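Local coordinates for isoflavone reductase (Medicago sativa, PDB 2GAS), which reduces isoflavones with NADPH, converting 2'-hydroxyformononetin to (3R)-vestitone, on the pathway to the phytoalexin medicarpin, at residues A[88-93]-A[130-135]; A[119-124]-A[270-275]; A[163-168]-A[174-179]; A[222-227]-A[240-245]; A[250-255]-A[261-266]. All blocks are in the same frame, centred on the assembly; numbering follows the deposited sequence.

Interaction 1 of 5, residues A[88-93]-A[130-135]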
# COMPACT_ATOMS: atom_id res chain seq x y z
N LEU A 88 12.72 2.61 -5.79
CA LEU A 88 13.30 3.04 -4.53
C LEU A 88 12.58 4.28 -4.01
O LEU A 88 12.27 5.19 -4.77
CB LEU A 88 14.78 3.37 -4.70
CG LEU A 88 15.70 2.21 -5.08
CD1 LEU A 88 17.10 2.74 -5.35
CD2 LEU A 88 15.71 1.20 -3.95
N ILE A 89 12.33 4.31 -2.71
CA ILE A 89 11.65 5.45 -2.12
C ILE A 89 12.39 6.74 -2.44
O ILE A 89 11.79 7.71 -2.90
CB ILE A 89 11.54 5.29 -0.58
CG1 ILE A 89 10.62 4.12 -0.26
CG2 ILE A 89 10.99 6.56 0.05
CD1 ILE A 89 9.22 4.24 -0.84
N GLU A 90 13.70 6.74 -2.22
CA GLU A 90 14.51 7.93 -2.46
C GLU A 90 14.50 8.44 -3.90
O GLU A 90 14.80 9.61 -4.13
CB GLU A 90 15.95 7.69 -2.00
CG GLU A 90 16.67 6.53 -2.67
CD GLU A 90 16.42 5.18 -2.00
OE1 GLU A 90 17.18 4.24 -2.31
OE2 GLU A 90 15.49 5.06 -1.17
N ASP A 91 14.18 7.58 -4.86
CA ASP A 91 14.15 8.01 -6.25
C ASP A 91 12.97 8.93 -6.57
O ASP A 91 12.89 9.50 -7.65
CB ASP A 91 14.15 6.81 -7.20
CG ASP A 91 15.55 6.25 -7.44
OD1 ASP A 91 16.53 6.99 -7.19
OD2 ASP A 91 15.67 5.09 -7.88
N GLN A 92 12.05 9.08 -5.62
CA GLN A 92 10.91 9.96 -5.86
C GLN A 92 11.39 11.40 -5.94
O GLN A 92 10.64 12.28 -6.34
CB GLN A 92 9.85 9.79 -4.78
CG GLN A 92 9.17 8.43 -4.85
CD GLN A 92 8.17 8.22 -3.74
OE1 GLN A 92 6.97 8.41 -3.92
NE2 GLN A 92 8.67 7.82 -2.58
N VAL A 93 12.63 11.64 -5.53
CA VAL A 93 13.20 12.99 -5.61
C VAL A 93 13.30 13.32 -7.09
O VAL A 93 13.03 14.45 -7.51
CB VAL A 93 14.62 13.04 -5.00
CG1 VAL A 93 15.27 14.39 -5.29
CG2 VAL A 93 14.54 12.80 -3.51
N PHE A 130 10.11 4.14 7.36
CA PHE A 130 8.94 4.99 7.53
C PHE A 130 9.40 6.45 7.49
O PHE A 130 8.75 7.29 6.87
CB PHE A 130 8.26 4.71 8.88
CG PHE A 130 7.62 3.35 8.97
CD1 PHE A 130 7.14 2.89 10.19
CD2 PHE A 130 7.48 2.54 7.85
CE1 PHE A 130 6.53 1.64 10.30
CE2 PHE A 130 6.87 1.29 7.94
CZ PHE A 130 6.40 0.84 9.17
N GLU A 131 10.52 6.75 8.14
CA GLU A 131 11.03 8.11 8.15
C GLU A 131 11.47 8.57 6.77
O GLU A 131 11.38 9.76 6.45
CB GLU A 131 12.19 8.24 9.14
CG GLU A 131 11.74 8.28 10.60
CD GLU A 131 10.62 9.30 10.84
OE1 GLU A 131 10.76 10.46 10.42
OE2 GLU A 131 9.60 8.93 11.46
N GLU A 132 11.95 7.64 5.95
CA GLU A 132 12.37 7.98 4.60
C GLU A 132 11.14 8.41 3.80
O GLU A 132 11.20 9.35 3.01
CB GLU A 132 13.04 6.78 3.93
CG GLU A 132 13.35 6.98 2.46
CD GLU A 132 14.29 5.91 1.91
OE1 GLU A 132 14.13 4.73 2.27
OE2 GLU A 132 15.18 6.27 1.11
N LYS A 133 10.02 7.74 4.02
CA LYS A 133 8.79 8.11 3.33
C LYS A 133 8.29 9.45 3.85
O LYS A 133 7.78 10.27 3.09
CB LYS A 133 7.71 7.03 3.52
CG LYS A 133 8.03 5.72 2.81
CD LYS A 133 6.82 4.80 2.79
CE LYS A 133 7.09 3.57 1.95
NZ LYS A 133 5.84 2.78 1.70
N ALA A 134 8.42 9.68 5.16
CA ALA A 134 7.99 10.94 5.73
C ALA A 134 8.82 12.08 5.15
O ALA A 134 8.31 13.17 4.91
CB ALA A 134 8.14 10.92 7.25
N SER A 135 10.10 11.82 4.91
CA SER A 135 10.97 12.85 4.34
C SER A 135 10.49 13.23 2.95
O SER A 135 10.53 14.40 2.56
CB SER A 135 12.42 12.36 4.27
OG SER A 135 12.98 12.34 5.57
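Ile89 projects onto Glu132 and Lys133 of helix 126-143, joining residues 88-93, at the start of helix 92-102, to the helix carrying the probable proton acceptor, Lys133, in the Rossmann-type fold of this NADPH-dependent reductase. The two branches of Ile89 divide the work. CG2 lies anti to the backbone N and presses on the Glu132 stem, 3.4 Å from Glu132 CG, while the CG1 branch carries Ile89 CD1 to within 3.6 Å of Lys133 CE. Here the isoleucine and the extended lysine side chain cross at about a right angle. Lys133 NZ lies beyond this apolar contact and bonds to Glu112 O, so Ile89 flanks the aliphatic part of the lysine and not its polar end. One residue on, Glu90 folds back at chi2 (-86°) to bring its carboxylate beside that of Glu132, the planes nearly parallel (6°). Glu90 OE2 lies 2.6 Å from Glu132 OE2, and such nearness of two acids would probably raise the proton affinity of one of them. The same Glu132 OE2 also approaches the stem of its neighbour, 3.5 Å from Glu90 CB.

Interaction 2 of 5, residues A[119-124]-A[270-275]; sequences RHDAVE and QIKGDA
Asp121 and Lys272 turn toward each other where the loop between strand 107-109 and helix 126-143 of the Rossmann-type fold passes the C-terminal end of helix 259-271. The two side chains meet through their carbon parts. Lys272 is bent at both chi2 (-57°) and chi3 (-67°), which folds the chain back so that its CE rests 3.6 Å from Asp121 CB. The charged ends do not pair: the opposite charges at Asp121 OD2 and Lys272 NZ, 5.2 Å apart, probably attract but are not in contact. After Lys272 the chain leaves the helical conformation at Gly273, whose positive phi (66°) suits a glycine, and Asp274 follows with its backbone carbonyl facing the loop. Its OD2 bonds to Ser268 OG in helix 259-271. Arg119 likewise sends its guanidinium group elsewhere, to salt bridges with Asp116 and Asp284, and contributes to this contact through its carbonyl. Arg119 O and Asp274 O, 4.2 Å apart, are two acceptors that cannot bond directly; two waters lie between them, placed to donate to both, though other acceptors compete for their protons. Water 1 lies 3.0 Å from Arg119 O and 2.7 Å from Asp274 O; water 2 reverses this asymmetry, 2.7 Å from Arg119 O and 3.2 Å from Asp274 O.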
# COMPACT_ATOMS: atom_id res chain seq x y z
N ARG A 119 2.38 9.06 11.63
CA ARG A 119 1.72 8.54 12.83
C ARG A 119 2.20 7.14 13.21
O ARG A 119 1.47 6.16 13.04
CB ARG A 119 0.21 8.48 12.64
CG ARG A 119 -0.50 9.82 12.54
CD ARG A 119 -2.00 9.56 12.49
NE ARG A 119 -2.79 10.76 12.73
CZ ARG A 119 -3.40 11.45 11.77
NH1 ARG A 119 -3.32 11.07 10.51
NH2 ARG A 119 -4.11 12.53 12.09
N HIS A 120 3.42 7.03 13.71
CA HIS A 120 3.93 5.73 14.11
C HIS A 120 4.88 5.84 15.29
O HIS A 120 5.37 6.92 15.62
CB HIS A 120 4.66 5.05 12.94
CG HIS A 120 6.06 5.53 12.75
ND1 HIS A 120 6.40 6.51 11.83
CD2 HIS A 120 7.21 5.20 13.38
CE1 HIS A 120 7.70 6.74 11.90
NE2 HIS A 120 8.22 5.96 12.84
N ASP A 121 5.14 4.70 15.92
CA ASP A 121 6.04 4.63 17.07
C ASP A 121 6.89 3.38 16.87
O ASP A 121 7.20 2.67 17.83
CB ASP A 121 5.24 4.50 18.36
CG ASP A 121 4.35 5.69 18.63
OD1 ASP A 121 4.88 6.76 18.99
OD2 ASP A 121 3.11 5.57 18.47
N ALA A 122 7.27 3.12 15.62
CA ALA A 122 8.04 1.94 15.27
C ALA A 122 9.50 1.96 15.71
O ALA A 122 10.05 3.02 16.02
CB ALA A 122 7.98 1.70 13.76
N VAL A 123 10.11 0.78 15.73
CA VAL A 123 11.51 0.64 16.12
C VAL A 123 12.32 0.23 14.89
O VAL A 123 11.76 -0.19 13.88
CB VAL A 123 11.67 -0.44 17.22
CG1 VAL A 123 10.82 -0.09 18.42
CG2 VAL A 123 11.28 -1.81 16.68
N GLU A 124 13.64 0.36 14.97
CA GLU A 124 14.48 -0.03 13.85
C GLU A 124 14.39 -1.54 13.66
O GLU A 124 14.09 -2.28 14.60
CB GLU A 124 15.93 0.39 14.10
CG GLU A 124 16.13 1.89 14.23
CD GLU A 124 15.83 2.65 12.95
OE1 GLU A 124 15.90 3.90 12.97
OE2 GLU A 124 15.54 2.01 11.91
N GLN A 270 0.92 -4.84 15.18
CA GLN A 270 0.26 -5.68 16.17
C GLN A 270 0.29 -5.20 17.62
O GLN A 270 -0.65 -5.46 18.37
CB GLN A 270 0.87 -7.09 16.11
CG GLN A 270 0.69 -7.81 14.77
CD GLN A 270 -0.58 -8.63 14.71
OE1 GLN A 270 -0.82 -9.48 15.56
NE2 GLN A 270 -1.40 -8.38 13.69
N ILE A 271 1.37 -4.53 18.01
CA ILE A 271 1.51 -4.05 19.38
C ILE A 271 1.29 -2.55 19.54
O ILE A 271 0.51 -2.12 20.39
CB ILE A 271 2.91 -4.41 19.95
CG1 ILE A 271 3.03 -5.92 20.08
CG2 ILE A 271 3.11 -3.77 21.33
CD1 ILE A 271 1.89 -6.50 20.82
N LYS A 272 1.97 -1.75 18.73
CA LYS A 272 1.83 -0.31 18.85
C LYS A 272 0.51 0.18 18.28
O LYS A 272 0.06 1.28 18.61
CB LYS A 272 2.99 0.41 18.16
CG LYS A 272 4.38 0.03 18.68
CD LYS A 272 4.52 0.29 20.18
CE LYS A 272 4.47 1.77 20.50
NZ LYS A 272 4.81 2.04 21.93
N GLY A 273 -0.12 -0.63 17.44
CA GLY A 273 -1.39 -0.25 16.84
C GLY A 273 -1.29 0.93 15.90
O GLY A 273 -1.98 1.94 16.08
N ASP A 274 -0.43 0.82 14.89
CA ASP A 274 -0.28 1.93 13.95
C ASP A 274 -1.52 2.26 13.12
O ASP A 274 -1.56 3.30 12.47
CB ASP A 274 0.95 1.73 13.04
CG ASP A 274 0.96 0.38 12.34
OD1 ASP A 274 -0.12 -0.16 12.02
OD2 ASP A 274 2.07 -0.13 12.09
N ALA A 275 -2.53 1.40 13.15
CA ALA A 275 -3.76 1.66 12.40
C ALA A 275 -4.79 2.34 13.30
O ALA A 275 -5.88 2.69 12.85
CB ALA A 275 -4.35 0.36 11.84
O HOH W 1 -0.04 4.82 10.86
O HOH W 2 -0.31 5.18 14.79
O HOH W 3 1.46 3.39 16.53

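Interaction 3 of 5, residues A[163-168]-A[174-179]; sequences LAQLDA and DKVVIL
The amide of Gln165 is set against the backbone of Val177 much as a neighbouring strand would be, facing both its N and its O at once. As modelled, Gln165 OE1 lies 2.8 Å from Val177 O and NE2 lies 2.9 Å from Val177 N. OE1 thus faces two carbonyl oxygens, the other being Leu163 O at 3.1 Å from Gln165 OE1. The two ends of the amide are therefore probably exchanged, which would place a nitrogen there. CG of Gln165 lies anti to the carbonyl carbon, beside the backbone N, and the chain bends at chi2 (-62°), a fold that carries the amide across to the strand. There it passes Val176 at about a right angle, with Val176 CG2 3.3 Å from Gln165 CD.

The loop holding Gln165 follows a Schellman motif that ends helix 156-160. Leu163, with positive phi, is its C-prime residue; Ala164 is again left-handed, and the chain is thereby turned toward strand 175-179. Leu163 itself packs on Val226 and Trp230 of helix 223-234. A second link is made by water 4, which donates to Ala164 O at 2.9 Å and to Val177 O at 3.2 Å. The backbone groups of Val176 and Ile178 bond to the parallel strand 239-243, whereas those of Val177 point to the other edge. With its amide turned over, Gln165 could both donate to and accept from Val177, and with water 4 would supply this edge of the strand with polar partners.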
# COMPACT_ATOMS: atom_id res chain seq x y z
N LEU A 163 -1.54 -14.77 8.71
CA LEU A 163 -1.90 -14.33 10.06
C LEU A 163 -0.70 -13.74 10.79
O LEU A 163 -0.50 -13.98 11.99
CB LEU A 163 -2.48 -15.50 10.86
CG LEU A 163 -3.99 -15.74 10.74
CD1 LEU A 163 -4.42 -15.76 9.28
CD2 LEU A 163 -4.34 -17.06 11.42
N ALA A 164 0.10 -12.97 10.06
CA ALA A 164 1.29 -12.32 10.61
C ALA A 164 2.25 -13.28 11.30
O ALA A 164 2.88 -12.92 12.30
CB ALA A 164 0.87 -11.22 11.59
N GLN A 165 2.38 -14.49 10.77
CA GLN A 165 3.28 -15.49 11.35
C GLN A 165 4.57 -15.58 10.55
O GLN A 165 4.56 -15.54 9.33
CB GLN A 165 2.61 -16.87 11.34
CG GLN A 165 1.31 -16.95 12.11
CD GLN A 165 1.48 -16.66 13.58
OE1 GLN A 165 1.07 -15.60 14.07
NE2 GLN A 165 2.10 -17.58 14.30
N LEU A 166 5.70 -15.71 11.26
CA LEU A 166 7.00 -15.82 10.61
C LEU A 166 7.18 -17.16 9.89
O LEU A 166 6.69 -18.19 10.33
CB LEU A 166 8.12 -15.67 11.65
CG LEU A 166 8.25 -14.32 12.36
CD1 LEU A 166 9.36 -14.40 13.39
CD2 LEU A 166 8.53 -13.23 11.34
N ASP A 167 7.89 -17.12 8.76
CA ASP A 167 8.16 -18.31 7.96
C ASP A 167 6.91 -19.13 7.64
O ASP A 167 6.89 -20.35 7.81
CB ASP A 167 9.18 -19.21 8.67
CG ASP A 167 10.51 -18.51 8.88
OD1 ASP A 167 11.10 -18.05 7.88
OD2 ASP A 167 10.96 -18.42 10.04
N ALA A 168 5.88 -18.45 7.17
CA ALA A 168 4.62 -19.09 6.79
C ALA A 168 4.00 -18.28 5.67
O ALA A 168 4.02 -17.05 5.71
CB ALA A 168 3.68 -19.15 7.99
N ASP A 174 -2.79 -25.08 13.04
CA ASP A 174 -2.61 -25.78 14.31
C ASP A 174 -2.11 -24.91 15.46
O ASP A 174 -2.66 -24.97 16.56
CB ASP A 174 -1.66 -26.96 14.11
CG ASP A 174 -1.78 -28.00 15.21
OD1 ASP A 174 -2.92 -28.35 15.57
OD2 ASP A 174 -0.73 -28.47 15.70
N LYS A 175 -1.08 -24.11 15.21
CA LYS A 175 -0.50 -23.27 16.27
C LYS A 175 -0.19 -21.87 15.78
O LYS A 175 0.23 -21.68 14.64
CB LYS A 175 0.78 -23.92 16.79
CG LYS A 175 0.60 -25.39 17.14
CD LYS A 175 1.92 -26.08 17.42
CE LYS A 175 1.70 -27.57 17.69
NZ LYS A 175 2.97 -28.30 17.91
N VAL A 176 -0.37 -20.89 16.66
CA VAL A 176 -0.12 -19.50 16.31
C VAL A 176 0.53 -18.72 17.46
O VAL A 176 0.28 -18.98 18.63
CB VAL A 176 -1.44 -18.79 15.88
CG1 VAL A 176 -2.42 -18.72 17.05
CG2 VAL A 176 -1.16 -17.41 15.34
N VAL A 177 1.39 -17.77 17.09
CA VAL A 177 2.07 -16.92 18.06
C VAL A 177 1.51 -15.52 17.90
O VAL A 177 1.43 -14.98 16.79
CB VAL A 177 3.59 -16.88 17.83
CG1 VAL A 177 4.21 -15.73 18.62
CG2 VAL A 177 4.22 -18.18 18.26
N ILE A 178 1.11 -14.92 19.02
CA ILE A 178 0.54 -13.58 19.02
C ILE A 178 1.49 -12.61 19.69
O ILE A 178 2.03 -12.89 20.76
CB ILE A 178 -0.82 -13.55 19.78
CG1 ILE A 178 -1.81 -14.53 19.14
CG2 ILE A 178 -1.39 -12.14 19.77
CD1 ILE A 178 -1.81 -15.90 19.79
N LEU A 179 1.73 -11.47 19.04
CA LEU A 179 2.59 -10.45 19.61
C LEU A 179 1.74 -9.60 20.54
O LEU A 179 0.71 -9.07 20.14
CB LEU A 179 3.19 -9.58 18.51
CG LEU A 179 3.89 -10.34 17.39
CD1 LEU A 179 4.55 -9.33 16.47
CD2 LEU A 179 4.93 -11.31 17.95
O HOH W 4 2.78 -12.59 15.13

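Interaction 4 of 5, residues A[222-227]-A[240-245]; sequences TQNEVI and KTYVSE
Asn224 and Ile227, one turn apart on helix 223-234, meet Tyr242 and Lys240 of strand 239-243. The outer end of the Asn224 amide, ND2 as modelled, reaches the edge of the Tyr242 ring near its plane, at the corner formed by CE2 and the hydroxyl, while the amide itself stands at 77° to the ring. Asn224 ND2 is modelled 3.3 Å from Tyr242 OH, but the amide is probably turned over, leaving the atom nearest the hydroxyl uncertain. The second pair is apolar: Ile227 CG2, anti to its backbone N, touches Lys240 CE at 3.8 Å as the two side chains run past each other in opposite directions.

Further out, a bend at chi4 (57°) turns the end of Lys240, whose NZ bonds to Leu238 O as well as pairing with an acid. Ile227 packs on Val176 and Ile178 of strand 175-179, so the helix covers the two-stranded parallel sheet. The first turn of helix 223-234 is fixed by a capping box: Glu225 N donates to Thr222 OG1 at 3.0 Å, and Thr222 N donates to Glu225 OE2 at 2.9 Å. Glu225 is held in turn by Lys185. Lys240 thus acts in two ways, its methylenes lying on isoleucine and its charge paired in a salt bridge with Glu231 of the same helix; if the Asn224 amide is turned over, its oxygen would face the Tyr242 hydroxyl and could accept from it.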
# COMPACT_ATOMS: atom_id res chain seq x y z
N THR A 222 -8.66 -7.00 15.74
CA THR A 222 -7.50 -7.26 16.58
C THR A 222 -6.98 -8.63 16.15
O THR A 222 -7.69 -9.39 15.49
CB THR A 222 -7.88 -7.34 18.06
OG1 THR A 222 -8.71 -8.49 18.28
CG2 THR A 222 -8.64 -6.09 18.48
N GLN A 223 -5.75 -8.97 16.53
CA GLN A 223 -5.22 -10.27 16.14
C GLN A 223 -6.06 -11.40 16.74
O GLN A 223 -6.26 -12.44 16.12
CB GLN A 223 -3.75 -10.41 16.57
CG GLN A 223 -3.10 -11.71 16.10
CD GLN A 223 -2.90 -11.76 14.59
OE1 GLN A 223 -3.51 -11.01 13.83
NE2 GLN A 223 -2.04 -12.68 14.16
N ASN A 224 -6.58 -11.18 17.95
CA ASN A 224 -7.42 -12.19 18.59
C ASN A 224 -8.70 -12.38 17.77
O ASN A 224 -9.20 -13.50 17.64
CB ASN A 224 -7.78 -11.77 20.02
CG ASN A 224 -6.63 -11.97 21.00
OD1 ASN A 224 -6.62 -11.40 22.09
ND2 ASN A 224 -5.67 -12.79 20.61
N GLU A 225 -9.23 -11.28 17.24
CA GLU A 225 -10.44 -11.35 16.42
C GLU A 225 -10.16 -12.05 15.09
O GLU A 225 -10.99 -12.81 14.60
CB GLU A 225 -11.00 -9.94 16.20
CG GLU A 225 -11.65 -9.36 17.45
CD GLU A 225 -12.00 -7.89 17.32
OE1 GLU A 225 -12.87 -7.42 18.09
OE2 GLU A 225 -11.41 -7.19 16.48
N VAL A 226 -8.98 -11.80 14.52
CA VAL A 226 -8.59 -12.43 13.26
C VAL A 226 -8.50 -13.95 13.47
O VAL A 226 -9.05 -14.74 12.70
CB VAL A 226 -7.21 -11.91 12.78
CG1 VAL A 226 -6.66 -12.81 11.67
CG2 VAL A 226 -7.34 -10.48 12.26
N ILE A 227 -7.81 -14.35 14.54
CA ILE A 227 -7.64 -15.76 14.86
C ILE A 227 -8.98 -16.45 15.12
O ILE A 227 -9.21 -17.57 14.66
CB ILE A 227 -6.71 -15.92 16.09
CG1 ILE A 227 -5.29 -15.49 15.71
CG2 ILE A 227 -6.71 -17.37 16.58
CD1 ILE A 227 -4.33 -15.42 16.88
N LYS A 240 -2.39 -21.34 21.16
CA LYS A 240 -1.96 -19.95 21.19
C LYS A 240 -0.87 -19.64 22.20
O LYS A 240 -0.88 -20.12 23.33
CB LYS A 240 -3.15 -19.04 21.48
CG LYS A 240 -4.32 -19.20 20.53
CD LYS A 240 -5.51 -18.39 21.01
CE LYS A 240 -6.73 -18.62 20.14
NZ LYS A 240 -7.09 -20.07 20.11
N THR A 241 0.08 -18.82 21.76
CA THR A 241 1.19 -18.38 22.60
C THR A 241 1.24 -16.86 22.45
O THR A 241 1.31 -16.36 21.34
CB THR A 241 2.53 -18.97 22.13
OG1 THR A 241 2.52 -20.39 22.35
CG2 THR A 241 3.69 -18.36 22.91
N TYR A 242 1.18 -16.15 23.58
CA TYR A 242 1.24 -14.68 23.57
C TYR A 242 2.61 -14.28 24.09
O TYR A 242 3.06 -14.76 25.13
CB TYR A 242 0.14 -14.07 24.45
CG TYR A 242 -1.27 -14.39 24.00
CD1 TYR A 242 -1.86 -15.61 24.32
CD2 TYR A 242 -2.01 -13.48 23.24
CE1 TYR A 242 -3.15 -15.92 23.90
CE2 TYR A 242 -3.30 -13.78 22.81
CZ TYR A 242 -3.87 -15.00 23.14
OH TYR A 242 -5.15 -15.29 22.72
N VAL A 243 3.28 -13.41 23.35
CA VAL A 243 4.63 -12.96 23.71
C VAL A 243 4.65 -11.48 24.05
O VAL A 243 4.10 -10.65 23.32
CB VAL A 243 5.61 -13.24 22.55
CG1 VAL A 243 7.00 -12.77 22.92
CG2 VAL A 243 5.62 -14.73 22.22
N SER A 244 5.29 -11.15 25.18
CA SER A 244 5.38 -9.78 25.66
C SER A 244 6.18 -8.87 24.74
O SER A 244 7.09 -9.32 24.04
CB SER A 244 6.02 -9.75 27.05
OG SER A 244 7.40 -10.04 26.95
N GLU A 245 5.85 -7.58 24.75
CA GLU A 245 6.55 -6.62 23.91
C GLU A 245 8.05 -6.64 24.18
O GLU A 245 8.85 -6.60 23.26
CB GLU A 245 6.03 -5.20 24.15
CG GLU A 245 6.73 -4.18 23.26
CD GLU A 245 6.20 -2.77 23.43
OE1 GLU A 245 6.57 -1.90 22.62
OE2 GLU A 245 5.43 -2.52 24.38

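Interaction 5 of 5, residues A[250-255]-A[261-266]; sequences KDIQES and YLLALY
Asp251, whose carboxylate leans on Leu263 across the contact, also offers two oxygens to the hydroxyl of Ser255. Ser255 OG lies 2.6 Å from Asp251 O and 2.8 Å from Asp251 OD1, and since both acceptors compete for the one hydroxyl proton, the share of each is not settled. The serine stands where helix 245-254 gives way to the turn, and either bond would tie it back to the last helical turn. With CG anti to the backbone N (chi1 -170°), the Asp251 carboxylate swings over to the facing helix, and Leu263 crosses it at about a right angle. Leu263 CD1 is modelled 3.1 Å from Asp251 OD1, a short contact; with the leucine at an uncommon chi1 of -97°, the detail of this approach is uncertain.

The two segments belong to a helical hairpin, in which helices 245-254 and 259-271 are joined by a short turn. Residues 250-254 and 261-266 run nearly antiparallel, at 155°, with the axes of these short segments 9.0 Å apart at the closest point. Ile252 covers Leu263 and Ala264. Its CG1 meets Leu263 CB at 3.6 Å, and the extended chain then carries Ile252 CD1 over the neighbouring residue, 3.6 Å from Ala264 CA. The small alanine lets the isoleucine tip lie on the helix backbone itself. Behind the hairpin, Ala264 and Tyr261 pack on Val126 of helix 126-143, while Ile252 CD1 touches both Ala264 and Val123, the latter in the loop before that helix.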
# COMPACT_ATOMS: atom_id res chain seq x y z
N LYS A 250 13.48 -7.65 22.01
CA LYS A 250 14.77 -8.32 22.14
C LYS A 250 14.99 -9.21 20.91
O LYS A 250 16.10 -9.29 20.38
CB LYS A 250 14.80 -9.16 23.42
CG LYS A 250 16.14 -9.81 23.71
CD LYS A 250 16.24 -11.20 23.10
CE LYS A 250 15.49 -12.23 23.94
NZ LYS A 250 16.03 -12.31 25.33
N ASP A 251 13.92 -9.86 20.46
CA ASP A 251 13.97 -10.74 19.30
C ASP A 251 14.40 -9.95 18.06
O ASP A 251 15.18 -10.43 17.24
CB ASP A 251 12.59 -11.35 19.06
CG ASP A 251 12.62 -12.46 18.03
OD1 ASP A 251 13.32 -12.30 17.01
OD2 ASP A 251 11.92 -13.47 18.23
N ILE A 252 13.88 -8.73 17.93
CA ILE A 252 14.20 -7.87 16.80
C ILE A 252 15.69 -7.51 16.78
O ILE A 252 16.35 -7.61 15.74
CB ILE A 252 13.34 -6.58 16.83
CG1 ILE A 252 11.88 -6.94 16.54
CG2 ILE A 252 13.86 -5.57 15.82
CD1 ILE A 252 10.91 -5.80 16.76
N GLN A 253 16.21 -7.11 17.93
CA GLN A 253 17.61 -6.72 18.06
C GLN A 253 18.58 -7.86 17.76
O GLN A 253 19.67 -7.63 17.22
CB GLN A 253 17.89 -6.20 19.47
CG GLN A 253 17.02 -5.03 19.89
CD GLN A 253 17.29 -4.58 21.31
OE1 GLN A 253 17.24 -5.39 22.25
NE2 GLN A 253 17.58 -3.30 21.49
N GLU A 254 18.19 -9.09 18.09
CA GLU A 254 19.05 -10.25 17.89
C GLU A 254 18.85 -11.00 16.57
O GLU A 254 19.61 -11.92 16.27
CB GLU A 254 18.87 -11.23 19.05
CG GLU A 254 19.19 -10.63 20.41
CD GLU A 254 18.92 -11.60 21.55
OE1 GLU A 254 19.20 -11.24 22.72
OE2 GLU A 254 18.42 -12.71 21.28
N SER A 255 17.85 -10.61 15.80
CA SER A 255 17.58 -11.29 14.53
C SER A 255 18.33 -10.68 13.36
O SER A 255 18.56 -9.47 13.31
CB SER A 255 16.08 -11.29 14.23
OG SER A 255 15.37 -12.06 15.18
N TYR A 261 13.48 -6.88 10.35
CA TYR A 261 12.64 -5.91 9.68
C TYR A 261 11.18 -6.35 9.74
O TYR A 261 10.28 -5.57 10.03
CB TYR A 261 13.07 -5.77 8.22
CG TYR A 261 12.29 -4.73 7.45
CD1 TYR A 261 12.65 -3.38 7.50
CD2 TYR A 261 11.18 -5.08 6.68
CE1 TYR A 261 11.93 -2.41 6.80
CE2 TYR A 261 10.45 -4.12 5.98
CZ TYR A 261 10.83 -2.79 6.04
OH TYR A 261 10.12 -1.84 5.35
N LEU A 262 10.97 -7.63 9.45
CA LEU A 262 9.63 -8.22 9.45
C LEU A 262 9.00 -8.12 10.83
O LEU A 262 7.85 -7.69 10.97
CB LEU A 262 9.74 -9.69 9.01
CG LEU A 262 8.58 -10.31 8.23
CD1 LEU A 262 8.39 -9.55 6.92
CD2 LEU A 262 8.88 -11.78 7.96
N LEU A 263 9.74 -8.52 11.86
CA LEU A 263 9.23 -8.46 13.23
C LEU A 263 8.93 -7.04 13.66
O LEU A 263 7.97 -6.79 14.38
CB LEU A 263 10.22 -9.08 14.21
CG LEU A 263 10.00 -10.54 14.63
CD1 LEU A 263 10.93 -10.84 15.80
CD2 LEU A 263 8.55 -10.76 15.05
N ALA A 264 9.77 -6.09 13.23
CA ALA A 264 9.56 -4.70 13.59
C ALA A 264 8.28 -4.20 12.93
O ALA A 264 7.53 -3.42 13.51
CB ALA A 264 10.75 -3.85 13.15
N LEU A 265 8.03 -4.66 11.71
CA LEU A 265 6.81 -4.27 10.99
C LEU A 265 5.59 -4.78 11.77
O LEU A 265 4.64 -4.04 12.01
CB LEU A 265 6.83 -4.86 9.58
CG LEU A 265 5.66 -4.49 8.65
CD1 LEU A 265 5.56 -2.98 8.50
CD2 LEU A 265 5.89 -5.15 7.30
N TYR A 266 5.63 -6.05 12.18
CA TYR A 266 4.54 -6.66 12.94
C TYR A 266 4.38 -5.98 14.30
O TYR A 266 3.27 -5.79 14.78
CB TYR A 266 4.80 -8.15 13.16
CG TYR A 266 4.81 -8.99 11.91
CD1 TYR A 266 5.52 -10.19 11.88
CD2 TYR A 266 4.10 -8.61 10.77
CE1 TYR A 266 5.54 -10.99 10.75
CE2 TYR A 266 4.11 -9.42 9.62
CZ TYR A 266 4.84 -10.60 9.62
OH TYR A 266 4.88 -11.40 8.50

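How the interactions relate
The active-site end of the set is interaction 1, which holds Lys133; the Lys133 side chain is about 6 Å from that of Arg137, which probably binds NADP(+). Interaction 2 lies 18 Å away between centres and touches it where Phe130 CB meets His120 CE1 at 3.7 Å. Helix 259-271 then leads from interaction 2 to interaction 5, 13 Å off between centres, with Val123 O 3.9 Å from Ala264 CB. Interactions 3 and 4 are the closest pair, their centres 9 Å apart, sharing a parallel sheet in which Ile178 N probably bonds to Thr241 O. Interaction 3 also meets interaction 5 through Leu179 and Tyr266. Interactions 3, 4 and 5 lie away from the active site and the NADP(+) site.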